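Local coordinates for protein nidogen (Mus musculus, PDB 1NPE) that is a basement-membrane glycoprotein, also called entactin, whose YWTD beta-propeller domain probably binds laminin, at residues A[123-128]-A[139-144]; A[166-171]-A[184-189]. All coordinates share one frame; numbering follows the deposited sequence.

In the fold
The two contacts illustrate how a beta-propeller repeats one solution from blade to blade: a proline on the first strand pairs with an aspartate on the second (Pro-124 with Asp-140, Pro-169 with Asp-185), whose carboxylate binds backbone N-H groups of the entering segment. Contact 1 joins strands 124-130 and 135-140 of one four-stranded antiparallel blade; contact 2, later in the chain, joins strands 169-175 and 180-185 of the next. Their centres lie about 9 Å apart. The blades meet directly: Arg-125 NH1 is 2.9 Å from Asn-170 OD1, probably a hydrogen bond. Another protein chain touches both contacts, so this junction forms part of a binding surface, consistent with laminin recognition.

Contact 1: A[123-128]-A[139-144]; sequences NPRGIV and TDWNRD
Asn-123 lies flat on the indole of Trp-141 where the first two strands of a YWTD propeller blade come together, Thr-139 and Asp-140 being the last two letters of that signature. The amide and ring planes are only 6° apart. CB of Asn-123 sits over the five-membered ring in a CH-pi contact, 3.5 Å from its centroid, while OD1 reaches across the benzene part to within 3.3 Å of Trp-141 CH2. With chi1 at 59°, Trp-141 CG is held between its own backbone N and carbonyl carbon, which folds the indole back over the first strand. On the opposite face the Arg-125 guanidinium, tilted 30° to the ring, lies over the NE1 edge, its CZ 3.2 Å from Trp-141 NE1. The N-H of NE1 is given to a water, which in turn donates to Pro-124 O. The guanidinium is steered by a salt bridge from NE to Glu-82 and by a hydrogen bond from NH1 to the backbone of another protein's chain.

The backbones run antiparallel, with Pro-124 and Asp-140 as a non-hydrogen-bonded pair. Next to it, Arg-125 N binds Thr-139 O and Thr-139 N binds Gly-126 O, while Trp-141 N binds Asn-123 O. Thr-139 adds a side-chain bond to this ladder: OG1 accepts from Gly-126 N at 3.1 Å and is itself hydrogen-bonded to Pro-169 O of the neighbouring blade, tying two blades through one hydroxyl. Asp-140 fixes the start of the first strand. Its OD2 takes the N-H of Val-122, and its OD1 accepts from Asn-123 N at 2.8 Å and from Asn-142 N, the latter bond closing an Asx turn. These last two donors approach OD1 from opposite faces of the carboxylate plane.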
loop_
_atom_site.group_PDB
_atom_site.type_symbol
_atom_site.label_atom_id
_atom_site.label_comp_id
_atom_site.label_asym_id
_atom_site.label_seq_id
_atom_site.Cartn_x
_atom_site.Cartn_y
_atom_site.Cartn_z
ATOM N N ASN A 123 4.115 -5.351 6.048
ATOM C CA ASN A 123 3.213 -4.544 5.233
ATOM C C ASN A 123 3.222 -3.068 5.656
ATOM O O ASN A 123 2.184 -2.504 5.998
ATOM C CB ASN A 123 1.782 -5.102 5.271
ATOM C CG ASN A 123 1.525 -6.163 4.193
ATOM O OD1 ASN A 123 0.844 -7.155 4.435
ATOM N ND2 ASN A 123 2.049 -5.937 3.000
ATOM N N PRO A 124 4.407 -2.428 5.674
ATOM C CA PRO A 124 4.418 -1.015 6.066
ATOM C C PRO A 124 3.623 -0.252 5.016
ATOM O O PRO A 124 3.567 -0.663 3.858
ATOM C CB PRO A 124 5.902 -0.656 5.994
ATOM C CG PRO A 124 6.390 -1.525 4.866
ATOM C CD PRO A 124 5.748 -2.853 5.239
ATOM N N ARG A 125 2.998 0.846 5.413
ATOM C CA ARG A 125 2.219 1.616 4.463
ATOM C C ARG A 125 2.244 3.090 4.824
ATOM O O ARG A 125 3.009 3.848 4.239
ATOM C CB ARG A 125 0.785 1.059 4.372
ATOM C CG ARG A 125 -0.182 1.884 3.534
ATOM C CD ARG A 125 -1.467 1.118 3.273
ATOM N NE ARG A 125 -1.316 0.169 2.177
ATOM C CZ ARG A 125 -2.159 -0.825 1.908
ATOM N NH1 ARG A 125 -3.232 -1.035 2.667
ATOM N NH2 ARG A 125 -1.968 -1.556 0.820
ATOM N N GLY A 126 1.438 3.490 5.803
ATOM C CA GLY A 126 1.411 4.882 6.204
ATOM C C GLY A 126 2.706 5.318 6.859
ATOM O O GLY A 126 3.326 4.556 7.595
ATOM N N ILE A 127 3.138 6.537 6.561
ATOM C CA ILE A 127 4.355 7.085 7.153
ATOM C C ILE A 127 4.324 8.615 7.143
ATOM O O ILE A 127 3.926 9.237 6.159
ATOM C CB ILE A 127 5.640 6.557 6.463
ATOM C CG1 ILE A 127 6.876 7.019 7.240
ATOM C CG2 ILE A 127 5.725 7.050 5.030
ATOM C CD1 ILE A 127 8.181 6.447 6.716
ATOM N N VAL A 128 4.676 9.210 8.275
ATOM C CA VAL A 128 4.689 10.666 8.417
ATOM C C VAL A 128 5.885 11.126 9.238
ATOM O O VAL A 128 6.467 10.351 10.002
ATOM C CB VAL A 128 3.411 11.196 9.126
ATOM C CG1 VAL A 128 2.187 11.008 8.243
ATOM C CG2 VAL A 128 3.214 10.492 10.471
ATOM N N THR A 139 2.873 2.896 9.916
ATOM C CA THR A 139 1.966 1.789 10.202
ATOM C C THR A 139 2.440 0.569 9.427
ATOM O O THR A 139 3.122 0.692 8.407
ATOM C CB THR A 139 0.506 2.066 9.760
ATOM O OG1 THR A 139 0.412 2.016 8.332
ATOM C CG2 THR A 139 0.038 3.417 10.245
ATOM N N ASP A 140 2.112 -0.604 9.947
ATOM C CA ASP A 140 2.443 -1.865 9.297
ATOM C C ASP A 140 1.175 -2.676 9.502
ATOM O O ASP A 140 0.877 -3.104 10.613
ATOM C CB ASP A 140 3.644 -2.547 9.968
ATOM C CG ASP A 140 4.091 -3.825 9.239
ATOM O OD1 ASP A 140 3.267 -4.488 8.580
ATOM O OD2 ASP A 140 5.279 -4.185 9.342
ATOM N N TRP A 141 0.412 -2.863 8.433
ATOM C CA TRP A 141 -0.839 -3.599 8.555
ATOM C C TRP A 141 -0.736 -5.118 8.599
ATOM O O TRP A 141 -1.729 -5.810 8.374
ATOM C CB TRP A 141 -1.876 -3.114 7.531
ATOM C CG TRP A 141 -1.470 -3.234 6.115
ATOM C CD1 TRP A 141 -0.825 -2.295 5.368
ATOM C CD2 TRP A 141 -1.745 -4.329 5.238
ATOM N NE1 TRP A 141 -0.689 -2.730 4.074
ATOM C CE2 TRP A 141 -1.249 -3.976 3.964
ATOM C CE3 TRP A 141 -2.372 -5.573 5.403
ATOM C CZ2 TRP A 141 -1.357 -4.825 2.851
ATOM C CZ3 TRP A 141 -2.480 -6.426 4.293
ATOM C CH2 TRP A 141 -1.975 -6.042 3.036
ATOM N N ASN A 142 0.462 -5.612 8.920
ATOM C CA ASN A 142 0.778 -7.046 9.090
ATOM C C ASN A 142 -0.455 -7.739 9.678
ATOM O O ASN A 142 -0.792 -7.522 10.839
ATOM C CB ASN A 142 1.951 -7.156 10.087
ATOM C CG ASN A 142 2.453 -8.592 10.308
ATOM O OD1 ASN A 142 3.601 -8.783 10.708
ATOM N ND2 ASN A 142 1.606 -9.584 10.079
ATOM N N ARG A 143 -1.131 -8.549 8.868
ATOM C CA ARG A 143 -2.345 -9.241 9.307
ATOM C C ARG A 143 -2.249 -9.876 10.691
ATOM O O ARG A 143 -3.169 -9.752 11.501
ATOM C CB ARG A 143 -2.748 -10.309 8.290
ATOM C CG ARG A 143 -3.429 -9.782 7.049
ATOM C CD ARG A 143 -4.895 -9.466 7.296
ATOM N NE ARG A 143 -5.560 -9.095 6.052
ATOM C CZ ARG A 143 -6.804 -8.636 5.960
ATOM N NH1 ARG A 143 -7.562 -8.486 7.042
ATOM N NH2 ARG A 143 -7.277 -8.284 4.777
ATOM N N ASP A 144 -1.127 -10.537 10.961
ATOM C CA ASP A 144 -0.924 -11.208 12.241
ATOM C C ASP A 144 -0.479 -10.312 13.389
ATOM O O ASP A 144 -0.899 -10.508 14.527
ATOM C CB ASP A 144 0.040 -12.391 12.082
ATOM C CG ASP A 144 -0.527 -13.481 11.182
ATOM O OD1 ASP A 144 -1.615 -14.011 11.502
ATOM O OD2 ASP A 144 0.104 -13.793 10.146
HETATM O O HOH W 1 -0.118 -9.166 6.078
HETATM O O HOH W 2 1.378 -1.876 2.494
#

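Contact 2: A[166-171]-A[184-189]; sequences LGLPNG and VDAGTH. With CD (cadmium ion), chain D.
The carboxylate of Asp-185 meets the backbone N-H groups of Gly-167 and Leu-168 where a propeller hairpin opens into loops. OD2 receives Gly-167 N at 2.8 Å through its syn lone pair in a nearly straight bond (173°), while OD1 takes Leu-168 N at 2.6 Å from above the carboxylate plane. Within its own segment OD1 also accepts from Gly-187 N, nearly along its C-O axis, and from Thr-188 N, making an Asx turn and an Asx motif. CG stands opposite the backbone N (chi1 -163°), which swings the carboxylate toward the 166-168 loop. Replacing Asp-185 by an alanine removes the carboxylate, and the four N-H groups would probably lose their acceptor, with the two loops less firmly joined.

Backbone bonds continue the join into the strands. Ala-186 N binds Leu-168 O, Asn-170 N binds Val-184 O, and Val-184 N binds Gly-171 O. The register slips by one residue between Pro-169 and Gly-171, a beta bulge.

Apolar packing is modest: Leu-168 CB lies 4.2 Å from Ala-186 CB. Pro-169 runs alongside the Asp-185 side chain, both pointing the same way. The CA atoms of Gly-167 and Gly-187 approach to 4.1 Å, which depends on both being glycine, since a CB on either would clash with the CA of the other.

Just past the touching residues, His-189 NE2 binds a cadmium ion at 2.1 Å, two waters being further ligands.

With four N-H donors converging on one buried carboxylate, the charged form of Asp-185 is likely to be stabilised.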
loop_
_atom_site.group_PDB
_atom_site.type_symbol
_atom_site.label_atom_id
_atom_site.label_comp_id
_atom_site.label_asym_id
_atom_site.label_seq_id
_atom_site.Cartn_x
_atom_site.Cartn_y
_atom_site.Cartn_z
ATOM N N LEU A 166 -5.553 -3.394 17.056
ATOM C CA LEU A 166 -5.266 -2.842 15.736
ATOM C C LEU A 166 -5.628 -3.938 14.745
ATOM O O LEU A 166 -5.428 -5.118 15.032
ATOM C CB LEU A 166 -3.779 -2.493 15.581
ATOM C CG LEU A 166 -3.171 -1.279 16.294
ATOM C CD1 LEU A 166 -1.674 -1.186 15.971
ATOM C CD2 LEU A 166 -3.872 -0.012 15.849
ATOM N N GLY A 167 -6.185 -3.554 13.601
ATOM C CA GLY A 167 -6.550 -4.525 12.588
ATOM C C GLY A 167 -5.780 -4.266 11.309
ATOM O O GLY A 167 -4.846 -4.994 10.970
ATOM N N LEU A 168 -6.178 -3.224 10.590
ATOM C CA LEU A 168 -5.519 -2.842 9.355
ATOM C C LEU A 168 -5.214 -1.339 9.382
ATOM O O LEU A 168 -5.957 -0.534 8.804
ATOM C CB LEU A 168 -6.406 -3.194 8.152
ATOM C CG LEU A 168 -6.805 -4.666 7.959
ATOM C CD1 LEU A 168 -7.819 -4.805 6.809
ATOM C CD2 LEU A 168 -5.575 -5.526 7.691
ATOM N N PRO A 169 -4.182 -0.927 10.148
ATOM C CA PRO A 169 -3.842 0.502 10.200
ATOM C C PRO A 169 -3.222 0.892 8.863
ATOM O O PRO A 169 -2.056 0.610 8.606
ATOM C CB PRO A 169 -2.842 0.580 11.357
ATOM C CG PRO A 169 -2.194 -0.769 11.361
ATOM C CD PRO A 169 -3.362 -1.699 11.098
ATOM N N ASN A 170 -4.033 1.489 7.993
ATOM C CA ASN A 170 -3.581 1.868 6.663
ATOM C C ASN A 170 -2.857 3.198 6.522
ATOM O O ASN A 170 -1.965 3.334 5.698
ATOM C CB ASN A 170 -4.742 1.781 5.676
ATOM C CG ASN A 170 -5.111 0.344 5.344
ATOM O OD1 ASN A 170 -4.245 -0.539 5.292
ATOM N ND2 ASN A 170 -6.393 0.103 5.106
ATOM N N GLY A 171 -3.261 4.187 7.302
ATOM C CA GLY A 171 -2.611 5.475 7.224
ATOM C C GLY A 171 -2.585 6.173 8.565
ATOM O O GLY A 171 -3.348 5.833 9.471
ATOM N N VAL A 184 -6.011 5.609 10.802
ATOM C CA VAL A 184 -7.318 5.099 10.392
ATOM C C VAL A 184 -7.122 3.597 10.214
ATOM O O VAL A 184 -6.127 3.154 9.639
ATOM C CB VAL A 184 -7.841 5.773 9.099
ATOM C CG1 VAL A 184 -8.134 7.242 9.369
ATOM C CG2 VAL A 184 -6.836 5.627 7.957
ATOM N N ASP A 185 -8.061 2.820 10.735
ATOM C CA ASP A 185 -7.946 1.369 10.713
ATOM C C ASP A 185 -9.113 0.715 9.992
ATOM O O ASP A 185 -10.249 0.796 10.443
ATOM C CB ASP A 185 -7.856 0.880 12.165
ATOM C CG ASP A 185 -7.336 -0.542 12.288
ATOM O OD1 ASP A 185 -7.832 -1.434 11.576
ATOM O OD2 ASP A 185 -6.441 -0.775 13.127
ATOM N N ALA A 186 -8.820 0.036 8.886
ATOM C CA ALA A 186 -9.861 -0.624 8.099
ATOM C C ALA A 186 -10.240 -1.999 8.644
ATOM O O ALA A 186 -11.066 -2.699 8.053
ATOM C CB ALA A 186 -9.441 -0.723 6.642
ATOM N N GLY A 187 -9.627 -2.376 9.765
ATOM C CA GLY A 187 -9.903 -3.654 10.400
ATOM C C GLY A 187 -10.809 -3.472 11.609
ATOM O O GLY A 187 -11.755 -4.239 11.810
ATOM N N THR A 188 -10.492 -2.468 12.428
ATOM C CA THR A 188 -11.282 -2.140 13.610
ATOM C C THR A 188 -12.356 -1.107 13.239
ATOM O O THR A 188 -13.172 -0.717 14.076
ATOM C CB THR A 188 -10.404 -1.543 14.735
ATOM O OG1 THR A 188 -9.760 -0.352 14.264
ATOM C CG2 THR A 188 -9.349 -2.548 15.190
ATOM N N HIS A 189 -12.318 -0.649 11.986
ATOM C CA HIS A 189 -13.263 0.336 11.453
ATOM C C HIS A 189 -13.313 1.643 12.235
ATOM O O HIS A 189 -14.389 2.174 12.519
ATOM C CB HIS A 189 -14.663 -0.278 11.317
ATOM C CG HIS A 189 -14.700 -1.460 10.401
ATOM N ND1 HIS A 189 -14.537 -1.344 9.036
ATOM C CD2 HIS A 189 -14.807 -2.783 10.659
ATOM C CE1 HIS A 189 -14.537 -2.549 8.493
ATOM N NE2 HIS A 189 -14.700 -3.439 9.456
HETATM CD CD CD D . -14.596 -5.380 8.734
HETATM O O HOH W 3 -14.962 -5.130 6.421
HETATM O O HOH W 4 -15.717 -5.901 10.199
#